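PDB 3TO3: citryl-spermidine/3,4-dihydroxybenzoyl-citryl-spermidine:spermidine ligase from Bacillus anthracis, which catalyses the ATP-dependent condensation of spermidine with citryl-spermidine intermediates in the biosynthesis of the siderophore petrobactin. Local coordinates for residues Lys13-Ser17 with Glu18-Ser22. Residues are numbered along the deposited sequence; the frame is centred on the assembly and turned at random.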
ATOM      1  N   LYS B  13     -15.545   6.805 -18.400  1.00 50.93           N
ATOM      2  CA  LYS B  13     -16.456   6.168 -19.344  1.00 51.14           C
ATOM      3  C   LYS B  13     -16.505   4.650 -19.134  1.00 48.31           C
ATOM      4  O   LYS B  13     -17.569   4.026 -19.205  1.00 53.46           O
ATOM      5  CB  LYS B  13     -16.088   6.515 -20.793  1.00 51.62           C
ATOM      6  CG  LYS B  13     -16.443   7.940 -21.183  1.00 59.92           C
ATOM      7  CD  LYS B  13     -16.333   8.156 -22.695  1.00 78.79           C
ATOM      8  CE  LYS B  13     -16.555   9.628 -23.077  1.00 87.06           C
ATOM      9  NZ  LYS B  13     -16.013   9.972 -24.440  1.00 88.76           N
ATOM     10  N   ALA B  14     -15.360   4.044 -18.867  1.00 37.69           N
ATOM     11  CA  ALA B  14     -15.362   2.599 -18.657  1.00 40.96           C
ATOM     12  C   ALA B  14     -16.173   2.228 -17.424  1.00 42.02           C
ATOM     13  O   ALA B  14     -16.964   1.279 -17.457  1.00 50.29           O
ATOM     14  CB  ALA B  14     -13.943   2.058 -18.540  1.00 32.47           C
ATOM     15  N   ILE B  15     -15.963   2.965 -16.332  1.00 41.35           N
ATOM     16  CA  ILE B  15     -16.668   2.666 -15.089  1.00 48.38           C
ATOM     17  C   ILE B  15     -18.150   2.882 -15.267  1.00 50.83           C
ATOM     18  O   ILE B  15     -18.953   2.159 -14.676  1.00 48.15           O
ATOM     19  CB  ILE B  15     -16.240   3.536 -13.887  1.00 51.53           C
ATOM     20  CG1 ILE B  15     -14.795   3.301 -13.544  1.00 53.80           C
ATOM     21  CG2 ILE B  15     -17.022   3.121 -12.666  1.00 49.52           C
ATOM     22  CD1 ILE B  15     -14.506   1.843 -13.437  1.00 55.38           C
ATOM     23  N   GLU B  16     -18.507   3.876 -16.085  1.00 50.37           N
ATOM     24  CA  GLU B  16     -19.911   4.265 -16.246  1.00 57.03           C
ATOM     25  C   GLU B  16     -20.608   3.391 -17.265  1.00 56.36           C
ATOM     26  O   GLU B  16     -21.773   3.608 -17.556  1.00 58.31           O
ATOM     27  CB  GLU B  16     -20.036   5.719 -16.725  1.00 56.01           C
ATOM     28  CG  GLU B  16     -19.883   6.802 -15.675  1.00 66.11           C
ATOM     29  CD  GLU B  16     -19.488   8.153 -16.298  1.00 84.97           C
ATOM     30  OE1 GLU B  16     -19.107   8.181 -17.490  1.00 90.69           O
ATOM     31  OE2 GLU B  16     -19.548   9.195 -15.607  1.00 94.74           O
ATOM     32  N   SER B  17     -19.885   2.447 -17.861  1.00 49.58           N
ATOM     33  CA  SER B  17     -20.421   1.728 -19.010  1.00 45.18           C
ATOM     34  C   SER B  17     -21.032   0.390 -18.629  1.00 52.59           C
ATOM     35  O   SER B  17     -21.090   0.031 -17.449  1.00 53.34           O
ATOM     36  CB  SER B  17     -19.311   1.451 -20.003  1.00 47.82           C
ATOM     37  OG  SER B  17     -18.581   0.305 -19.591  1.00 49.11           O
ATOM     38  N   GLU B  18     -21.469  -0.341 -19.654  1.00 54.91           N
ATOM     39  CA  GLU B  18     -22.032  -1.666 -19.505  1.00 58.92           C
ATOM     40  C   GLU B  18     -20.963  -2.717 -19.221  1.00 57.86           C
ATOM     41  O   GLU B  18     -21.274  -3.785 -18.688  1.00 51.53           O
ATOM     42  CB  GLU B  18     -22.779  -2.072 -20.777  1.00 69.06           C
ATOM     43  CG  GLU B  18     -24.027  -1.233 -21.070  1.00 95.05           C
ATOM     44  CD  GLU B  18     -25.335  -1.913 -20.641  1.00108.81           C
ATOM     45  OE1 GLU B  18     -26.399  -1.519 -21.165  1.00106.37           O
ATOM     46  OE2 GLU B  18     -25.300  -2.837 -19.788  1.00116.29           O
ATOM     47  N   ASP B  19     -19.719  -2.456 -19.623  1.00 53.87           N
ATOM     48  CA  ASP B  19     -18.652  -3.428 -19.380  1.00 49.27           C
ATOM     49  C   ASP B  19     -18.382  -3.551 -17.880  1.00 46.76           C
ATOM     50  O   ASP B  19     -17.967  -4.599 -17.384  1.00 46.59           O
ATOM     51  CB  ASP B  19     -17.387  -3.035 -20.119  1.00 54.11           C
ATOM     52  CG  ASP B  19     -17.525  -3.191 -21.626  1.00 59.02           C
ATOM     53  OD1 ASP B  19     -17.562  -4.345 -22.084  1.00 65.65           O
ATOM     54  OD2 ASP B  19     -17.591  -2.168 -22.347  1.00 67.11           O
ATOM     55  N   TYR B  20     -18.652  -2.479 -17.155  1.00 42.94           N
ATOM     56  CA  TYR B  20     -18.565  -2.552 -15.719  1.00 45.35           C
ATOM     57  C   TYR B  20     -19.556  -3.602 -15.148  1.00 44.90           C
ATOM     58  O   TYR B  20     -19.187  -4.398 -14.289  1.00 39.47           O
ATOM     59  CB  TYR B  20     -18.760  -1.171 -15.096  1.00 35.76           C
ATOM     60  CG  TYR B  20     -18.821  -1.249 -13.601  1.00 41.31           C
ATOM     61  CD1 TYR B  20     -17.659  -1.296 -12.849  1.00 36.96           C
ATOM     62  CD2 TYR B  20     -20.049  -1.329 -12.939  1.00 44.04           C
ATOM     63  CE1 TYR B  20     -17.710  -1.393 -11.463  1.00 38.83           C
ATOM     64  CE2 TYR B  20     -20.116  -1.458 -11.563  1.00 39.45           C
ATOM     65  CZ  TYR B  20     -18.941  -1.476 -10.822  1.00 44.77           C
ATOM     66  OH  TYR B  20     -19.000  -1.577  -9.444  1.00 48.56           O
ATOM     67  N   ILE B  21     -20.800  -3.587 -15.630  1.00 44.79           N
ATOM     68  CA  ILE B  21     -21.828  -4.523 -15.188  1.00 39.67           C
ATOM     69  C   ILE B  21     -21.442  -5.969 -15.500  1.00 37.52           C
ATOM     70  O   ILE B  21     -21.567  -6.841 -14.628  1.00 39.13           O
ATOM     71  CB  ILE B  21     -23.185  -4.207 -15.811  1.00 43.75           C
ATOM     72  CG1 ILE B  21     -23.610  -2.792 -15.429  1.00 48.13           C
ATOM     73  CG2 ILE B  21     -24.249  -5.236 -15.404  1.00 39.48           C
ATOM     74  CD1 ILE B  21     -24.281  -2.676 -14.091  1.00 50.82           C
ATOM     75  N   SER B  22     -20.961  -6.229 -16.714  1.00 31.41           N
ATOM     76  CA  SER B  22     -20.496  -7.590 -17.058  1.00 36.83           C
ATOM     77  C   SER B  22     -19.354  -8.054 -16.179  1.00 37.74           C
ATOM     78  O   SER B  22     -19.328  -9.210 -15.789  1.00 42.74           O
ATOM     79  CB  SER B  22     -20.031  -7.721 -18.505  1.00 40.81           C
ATOM     80  OG  SER B  22     -20.408  -6.584 -19.226  1.00 67.77           O
TER
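Y20 leans back on the end of the preceding helix through its first side-chain atoms. Its CB lies 3.4 Å from the carbonyl oxygen O of I15 and almost as near to O of S17, at the point where the chain turns. CG follows at 3.6 Å from I15 O, because the first torsion sets CG anti to the Y20 backbone N and carries the ring back past the helix end. CD1 and CD2 lie about equally far from that oxygen, which approaches the ring obliquely. On one flank CD1 also comes within 4.5 Å of CG2 of I15, a loose apolar touch. Farther out, CE1, CE2, CZ and OH run on beyond I15 and make no close approach to residues 13-17. The side chain is buried, and T133 of helix 115-138 packs against it.

The contact is a short link between two consecutive helices, 6-15 and 18-37, with S17 as the N-cap of the second. With chi1 at 81°, OG of S17 sits between its own backbone N and carbonyl carbon. From there it accepts a 3.0 Å capping bond from N of D19, bent to 137° at the hydrogen. The same hydroxyl donates to O of A14 at 2.8 Å, tilted from the carbonyl plane, so that it bridges A14 and D19; S17 N reaches the A14 oxygen from the same face. CB of D19 lies 3.6 Å from S17 OG, while its carboxylate has a long, weak ion pair with K395. The carbonyls here also serve the homodimer: Q264 of the second subunit donates through NE2 to O of both I15 and S17, and I263 of that subunit packs on I15 and E16.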